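Local atomic coordinates of GTPase-activating protein skywalker (Drosophila melanogaster, PDB entry 5HJQ), a protein that activates GTP hydrolysis by Rab35 through its phosphoinositide-binding TBC domain and so controls the endosomal recycling and turnover of synaptic vesicle proteins. Residues Asp160-His168 / Trp276-Leu287. Residues are numbered along the deposited sequence; the frame is centred on the assembly and turned at random.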
ATOM      1  N   ASP A 160     -12.929   1.715   4.858  1.00 69.89           N
ATOM      2  CA  ASP A 160     -12.802   2.890   5.705  1.00 68.51           C
ATOM      3  C   ASP A 160     -13.407   4.055   4.941  1.00 68.20           C
ATOM      4  O   ASP A 160     -12.800   4.566   3.999  1.00 66.26           O
ATOM      5  CB  ASP A 160     -11.335   3.155   6.060  1.00 68.00           C
ATOM      6  CG  ASP A 160     -11.158   4.248   7.101  1.00 65.80           C
ATOM      7  OD1 ASP A 160     -12.017   5.148   7.201  1.00 68.42           O
ATOM      8  OD2 ASP A 160     -10.137   4.209   7.819  1.00 69.61           O
ATOM      9  N   ALA A 161     -14.605   4.464   5.347  1.00 71.91           N
ATOM     10  CA  ALA A 161     -15.329   5.539   4.674  1.00 71.81           C
ATOM     11  C   ALA A 161     -14.481   6.803   4.573  1.00 70.97           C
ATOM     12  O   ALA A 161     -14.601   7.571   3.617  1.00 74.67           O
ATOM     13  CB  ALA A 161     -16.630   5.831   5.402  1.00 75.97           C
ATOM     14  N   THR A 162     -13.617   7.002   5.561  1.00 67.46           N
ATOM     15  CA  THR A 162     -12.728   8.155   5.590  1.00 68.12           C
ATOM     16  C   THR A 162     -11.576   7.991   4.595  1.00 70.28           C
ATOM     17  O   THR A 162     -10.978   8.974   4.155  1.00 73.54           O
ATOM     18  CB  THR A 162     -12.158   8.379   7.004  1.00 72.94           C
ATOM     19  OG1 THR A 162     -13.222   8.323   7.962  1.00 73.93           O
ATOM     20  CG2 THR A 162     -11.466   9.733   7.104  1.00 74.85           C
ATOM     21  N   HIS A 163     -11.273   6.747   4.230  1.00 67.64           N
ATOM     22  CA  HIS A 163     -10.125   6.479   3.368  1.00 65.65           C
ATOM     23  C   HIS A 163     -10.463   5.695   2.099  1.00 65.01           C
ATOM     24  O   HIS A 163      -9.860   4.658   1.813  1.00 63.25           O
ATOM     25  CB  HIS A 163      -9.048   5.737   4.155  1.00 63.05           C
ATOM     26  CG  HIS A 163      -8.480   6.531   5.289  1.00 68.21           C
ATOM     27  ND1 HIS A 163      -8.998   6.479   6.565  1.00 64.84           N
ATOM     28  CD2 HIS A 163      -7.450   7.408   5.336  1.00 67.43           C
ATOM     29  CE1 HIS A 163      -8.305   7.283   7.351  1.00 72.07           C
ATOM     30  NE2 HIS A 163      -7.361   7.859   6.631  1.00 67.77           N
ATOM     31  N   CYS A 164     -11.429   6.190   1.337  1.00 59.98           N
ATOM     32  CA  CYS A 164     -11.648   5.680  -0.009  1.00 66.70           C
ATOM     33  C   CYS A 164     -10.870   6.559  -0.974  1.00 63.67           C
ATOM     34  O   CYS A 164     -11.447   7.238  -1.824  1.00 66.47           O
ATOM     35  CB  CYS A 164     -13.136   5.649  -0.354  1.00 61.78           C
ATOM     36  SG  CYS A 164     -14.076   4.497   0.677  1.00 72.11           S
ATOM     37  N   LEU A 165      -9.551   6.545  -0.811  1.00 59.52           N
ATOM     38  CA  LEU A 165      -8.647   7.430  -1.536  1.00 64.66           C
ATOM     39  C   LEU A 165      -8.714   7.206  -3.043  1.00 67.01           C
ATOM     40  O   LEU A 165      -8.395   6.122  -3.530  1.00 66.97           O
ATOM     41  CB  LEU A 165      -7.216   7.231  -1.038  1.00 61.22           C
ATOM     42  CG  LEU A 165      -7.042   7.423   0.470  1.00 64.88           C
ATOM     43  CD1 LEU A 165      -5.690   6.907   0.936  1.00 63.53           C
ATOM     44  CD2 LEU A 165      -7.215   8.887   0.842  1.00 66.29           C
ATOM     45  N   PRO A 166      -9.135   8.243  -3.783  1.00 66.93           N
ATOM     46  CA  PRO A 166      -9.350   8.180  -5.232  1.00 66.41           C
ATOM     47  C   PRO A 166      -8.117   8.545  -6.057  1.00 69.91           C
ATOM     48  O   PRO A 166      -8.029   8.143  -7.220  1.00 66.16           O
ATOM     49  CB  PRO A 166     -10.459   9.206  -5.447  1.00 68.17           C
ATOM     50  CG  PRO A 166     -10.170  10.253  -4.415  1.00 66.17           C
ATOM     51  CD  PRO A 166      -9.563   9.537  -3.223  1.00 63.26           C
ATOM     52  N   TYR A 167      -7.192   9.291  -5.456  1.00 64.39           N
ATOM     53  CA  TYR A 167      -6.014   9.803  -6.153  1.00 63.75           C
ATOM     54  C   TYR A 167      -6.411  10.562  -7.423  1.00 70.57           C
ATOM     55  O   TYR A 167      -7.164  11.531  -7.353  1.00 77.29           O
ATOM     56  CB  TYR A 167      -5.044   8.664  -6.476  1.00 66.16           C
ATOM     57  CG  TYR A 167      -4.635   7.871  -5.253  1.00 65.61           C
ATOM     58  CD1 TYR A 167      -3.819   8.434  -4.279  1.00 63.55           C
ATOM     59  CD2 TYR A 167      -5.068   6.563  -5.070  1.00 65.53           C
ATOM     60  CE1 TYR A 167      -3.446   7.718  -3.154  1.00 58.66           C
ATOM     61  CE2 TYR A 167      -4.699   5.838  -3.948  1.00 61.49           C
ATOM     62  CZ  TYR A 167      -3.888   6.423  -2.995  1.00 59.97           C
ATOM     63  OH  TYR A 167      -3.514   5.711  -1.881  1.00 60.00           O
ATOM     64  N   HIS A 168      -5.927  10.116  -8.578  1.00 71.58           N
ATOM     65  CA  HIS A 168      -6.160  10.845  -9.822  1.00 70.22           C
ATOM     66  C   HIS A 168      -7.327  10.290 -10.638  1.00 68.99           C
ATOM     67  O   HIS A 168      -7.533  10.692 -11.781  1.00 69.62           O
ATOM     68  CB  HIS A 168      -4.891  10.846 -10.678  1.00 66.96           C
ATOM     69  CG  HIS A 168      -3.727  11.528 -10.030  1.00 71.78           C
ATOM     70  ND1 HIS A 168      -2.449  11.012 -10.063  1.00 70.66           N
ATOM     71  CD2 HIS A 168      -3.647  12.684  -9.330  1.00 77.81           C
ATOM     72  CE1 HIS A 168      -1.632  11.822  -9.412  1.00 73.31           C
ATOM     73  NE2 HIS A 168      -2.334  12.844  -8.958  1.00 75.13           N
ATOM     74  N   TRP A 276      -1.408   4.798   6.587  1.00 56.80           N
ATOM     75  CA  TRP A 276      -1.913   6.029   5.989  1.00 58.42           C
ATOM     76  C   TRP A 276      -0.810   7.046   5.725  1.00 58.64           C
ATOM     77  O   TRP A 276      -1.008   7.986   4.957  1.00 60.74           O
ATOM     78  CB  TRP A 276      -3.005   6.648   6.864  1.00 57.88           C
ATOM     79  CG  TRP A 276      -4.171   5.731   7.073  1.00 60.43           C
ATOM     80  CD1 TRP A 276      -4.742   5.393   8.263  1.00 61.29           C
ATOM     81  CD2 TRP A 276      -4.891   5.011   6.064  1.00 65.71           C
ATOM     82  NE1 TRP A 276      -5.780   4.517   8.058  1.00 65.39           N
ATOM     83  CE2 TRP A 276      -5.889   4.265   6.715  1.00 66.79           C
ATOM     84  CE3 TRP A 276      -4.791   4.930   4.671  1.00 60.51           C
ATOM     85  CZ2 TRP A 276      -6.780   3.449   6.024  1.00 59.83           C
ATOM     86  CZ3 TRP A 276      -5.671   4.120   3.989  1.00 63.15           C
ATOM     87  CH2 TRP A 276      -6.651   3.388   4.665  1.00 65.61           C
ATOM     88  N   TRP A 277       0.343   6.864   6.361  1.00 58.12           N
ATOM     89  CA  TRP A 277       1.514   7.661   6.018  1.00 60.02           C
ATOM     90  C   TRP A 277       1.873   7.382   4.567  1.00 56.94           C
ATOM     91  O   TRP A 277       2.193   8.291   3.799  1.00 58.71           O
ATOM     92  CB  TRP A 277       2.702   7.329   6.918  1.00 55.40           C
ATOM     93  CG  TRP A 277       2.423   7.412   8.382  1.00 57.34           C
ATOM     94  CD1 TRP A 277       1.495   8.196   9.003  1.00 61.79           C
ATOM     95  CD2 TRP A 277       3.087   6.677   9.416  1.00 54.82           C
ATOM     96  NE1 TRP A 277       1.543   7.998  10.362  1.00 57.87           N
ATOM     97  CE2 TRP A 277       2.508   7.064  10.640  1.00 57.98           C
ATOM     98  CE3 TRP A 277       4.110   5.724   9.422  1.00 48.96           C
ATOM     99  CZ2 TRP A 277       2.920   6.533  11.860  1.00 57.24           C
ATOM    100  CZ3 TRP A 277       4.517   5.197  10.634  1.00 59.82           C
ATOM    101  CH2 TRP A 277       3.925   5.604  11.836  1.00 55.40           C
ATOM    102  N   ILE A 278       1.813   6.105   4.207  1.00 53.96           N
ATOM    103  CA  ILE A 278       2.151   5.655   2.868  1.00 59.19           C
ATOM    104  C   ILE A 278       1.018   5.940   1.887  1.00 58.66           C
ATOM    105  O   ILE A 278       1.201   6.681   0.925  1.00 63.05           O
ATOM    106  CB  ILE A 278       2.476   4.146   2.853  1.00 57.81           C
ATOM    107  CG1 ILE A 278       3.704   3.859   3.721  1.00 53.04           C
ATOM    108  CG2 ILE A 278       2.694   3.655   1.428  1.00 55.11           C
ATOM    109  CD1 ILE A 278       3.965   2.389   3.955  1.00 54.64           C
ATOM    110  N   LEU A 279      -0.154   5.368   2.149  1.00 57.27           N
ATOM    111  CA  LEU A 279      -1.275   5.430   1.213  1.00 61.92           C
ATOM    112  C   LEU A 279      -1.946   6.798   1.113  1.00 63.40           C
ATOM    113  O   LEU A 279      -2.561   7.113   0.096  1.00 63.85           O
ATOM    114  CB  LEU A 279      -2.331   4.386   1.587  1.00 54.42           C
ATOM    115  CG  LEU A 279      -1.927   2.918   1.435  1.00 60.06           C
ATOM    116  CD1 LEU A 279      -3.055   1.995   1.876  1.00 57.84           C
ATOM    117  CD2 LEU A 279      -1.514   2.619  -0.007  1.00 56.05           C
ATOM    118  N   ALA A 280      -1.835   7.609   2.160  1.00 57.92           N
ATOM    119  CA  ALA A 280      -2.521   8.899   2.182  1.00 58.05           C
ATOM    120  C   ALA A 280      -1.576  10.071   2.428  1.00 64.18           C
ATOM    121  O   ALA A 280      -2.017  11.197   2.659  1.00 68.34           O
ATOM    122  CB  ALA A 280      -3.622   8.886   3.236  1.00 60.92           C
ATOM    123  N   GLY A 281      -0.276   9.808   2.378  1.00 62.78           N
ATOM    124  CA  GLY A 281       0.711  10.846   2.602  1.00 63.75           C
ATOM    125  C   GLY A 281       1.673  10.998   1.441  1.00 63.00           C
ATOM    126  O   GLY A 281       1.719  12.047   0.801  1.00 61.46           O
ATOM    127  N   LEU A 282       2.445   9.946   1.179  1.00 57.48           N
ATOM    128  CA  LEU A 282       3.436   9.955   0.108  1.00 60.77           C
ATOM    129  C   LEU A 282       2.805  10.350  -1.216  1.00 63.57           C
ATOM    130  O   LEU A 282       1.672   9.969  -1.500  1.00 58.55           O
ATOM    131  CB  LEU A 282       4.103   8.585  -0.027  1.00 59.00           C
ATOM    132  CG  LEU A 282       4.920   8.092   1.165  1.00 57.94           C
ATOM    133  CD1 LEU A 282       5.639   6.802   0.821  1.00 51.39           C
ATOM    134  CD2 LEU A 282       5.907   9.161   1.601  1.00 58.94           C
ATOM    135  N   PRO A 283       3.534  11.128  -2.028  1.00 64.93           N
ATOM    136  CA  PRO A 283       3.027  11.517  -3.344  1.00 60.93           C
ATOM    137  C   PRO A 283       2.802  10.291  -4.228  1.00 63.86           C
ATOM    138  O   PRO A 283       3.454   9.265  -4.016  1.00 63.68           O
ATOM    139  CB  PRO A 283       4.138  12.416  -3.898  1.00 64.41           C
ATOM    140  CG  PRO A 283       4.928  12.852  -2.705  1.00 61.70           C
ATOM    141  CD  PRO A 283       4.863  11.702  -1.757  1.00 62.40           C
ATOM    142  N   PHE A 284       1.887  10.400  -5.188  1.00 65.04           N
ATOM    143  CA  PHE A 284       1.496   9.280  -6.046  1.00 60.97           C
ATOM    144  C   PHE A 284       2.693   8.612  -6.724  1.00 59.92           C
ATOM    145  O   PHE A 284       2.792   7.388  -6.771  1.00 58.89           O
ATOM    146  CB  PHE A 284       0.490   9.768  -7.093  1.00 66.20           C
ATOM    147  CG  PHE A 284      -0.124   8.671  -7.909  1.00 67.96           C
ATOM    148  CD1 PHE A 284      -1.092   7.843  -7.366  1.00 66.30           C
ATOM    149  CD2 PHE A 284       0.272   8.466  -9.217  1.00 62.82           C
ATOM    150  CE1 PHE A 284      -1.656   6.831  -8.117  1.00 63.32           C
ATOM    151  CE2 PHE A 284      -0.285   7.454  -9.973  1.00 69.02           C
ATOM    152  CZ  PHE A 284      -1.251   6.635  -9.421  1.00 68.88           C
ATOM    153  N   GLN A 285       3.588   9.442  -7.236  1.00 62.93           N
ATOM    154  CA  GLN A 285       4.878   9.038  -7.777  1.00 64.85           C
ATOM    155  C   GLN A 285       5.630   8.028  -6.905  1.00 63.61           C
ATOM    156  O   GLN A 285       6.204   7.070  -7.416  1.00 58.77           O
ATOM    157  CB  GLN A 285       5.707  10.304  -7.954  1.00 68.58           C
ATOM    158  CG  GLN A 285       5.339  11.295  -6.872  1.00 73.93           C
ATOM    159  CD  GLN A 285       5.907  12.669  -7.065  1.00 82.69           C
ATOM    160  OE1 GLN A 285       7.111  12.882  -6.935  1.00 86.71           O
ATOM    161  NE2 GLN A 285       5.030  13.631  -7.333  1.00 82.09           N
ATOM    162  N   HIS A 286       5.648   8.260  -5.593  1.00 62.60           N
ATOM    163  CA  HIS A 286       6.351   7.369  -4.666  1.00 56.97           C
ATOM    164  C   HIS A 286       5.577   6.076  -4.459  1.00 56.28           C
ATOM    165  O   HIS A 286       6.158   4.992  -4.431  1.00 57.09           O
ATOM    166  CB  HIS A 286       6.585   8.046  -3.310  1.00 62.45           C
ATOM    167  CG  HIS A 286       7.451   9.265  -3.376  1.00 61.53           C
ATOM    168  ND1 HIS A 286       7.071  10.406  -4.049  1.00 65.07           N
ATOM    169  CD2 HIS A 286       8.666   9.528  -2.843  1.00 63.18           C
ATOM    170  CE1 HIS A 286       8.019  11.317  -3.934  1.00 68.17           C
ATOM    171  NE2 HIS A 286       8.999  10.812  -3.205  1.00 63.87           N
ATOM    172  N   LEU A 287       4.261   6.207  -4.314  1.00 55.38           N
ATOM    173  CA  LEU A 287       3.365   5.064  -4.156  1.00 54.79           C
ATOM    174  C   LEU A 287       3.515   4.037  -5.269  1.00 59.78           C
ATOM    175  O   LEU A 287       3.524   2.831  -5.017  1.00 60.37           O
ATOM    176  CB  LEU A 287       1.908   5.527  -4.114  1.00 56.22           C
ATOM    177  CG  LEU A 287       1.298   5.993  -2.798  1.00 63.19           C
ATOM    178  CD1 LEU A 287      -0.152   6.381  -3.020  1.00 58.96           C
ATOM    179  CD2 LEU A 287       1.413   4.892  -1.764  1.00 64.81           C
TER
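His163 lies flat on Trp276, its imidazole in a face-to-face stack with the five-membered ring of the indole, the centroids 3.8 Å apart and the planes at 7°. The stack joins the loop before helix 171-187 to helix 274-279, within the all-helical Rab-GAP TBC domain and away from its inositol phosphate pocket. His163 CB adds a CH-pi contact over the six-membered ring, coming within 3.4 Å of Trp276 CH2. At the edge of the imidazole, with CG in the ring plane, Asp160 shapes the loop: its OD1 closes an Asx turn by accepting from Thr162 N, while OD2 takes a weak bond from His163 ND1 at 2.8 Å, which should limit rotation of the ring. Leu165 CD1 meets Trp276 CZ3 obliquely at 4.1 Å and also packs against Ala280 CB at 3.7 Å. An alanine in place of Trp276 would probably deprive the imidazole of its stacking surface and open a gap beside Leu165 CD1. Farther along, Leu287 CD1 reaches Tyr167 CE1 at 3.6 Å, and helix 197-204 also touches the phenol through Pro199, Ser202 and Ile203.

Packing is looser toward solvent, where exposed His168 turns the edge of its ring to the face of Phe284, centroids 4.9 Å apart. Phe284 also meets Tyr167 obliquely, completing an aromatic cluster at the start of helix 284-297. With CG beside its backbone N (chi1 -56°), Tyr167 extends inward from this cluster to the end of helix 274-279. There its OH donates to a lone pair of Leu279 O, in the carbonyl plane, across 2.6 Å with a C=O...donor angle of 132°.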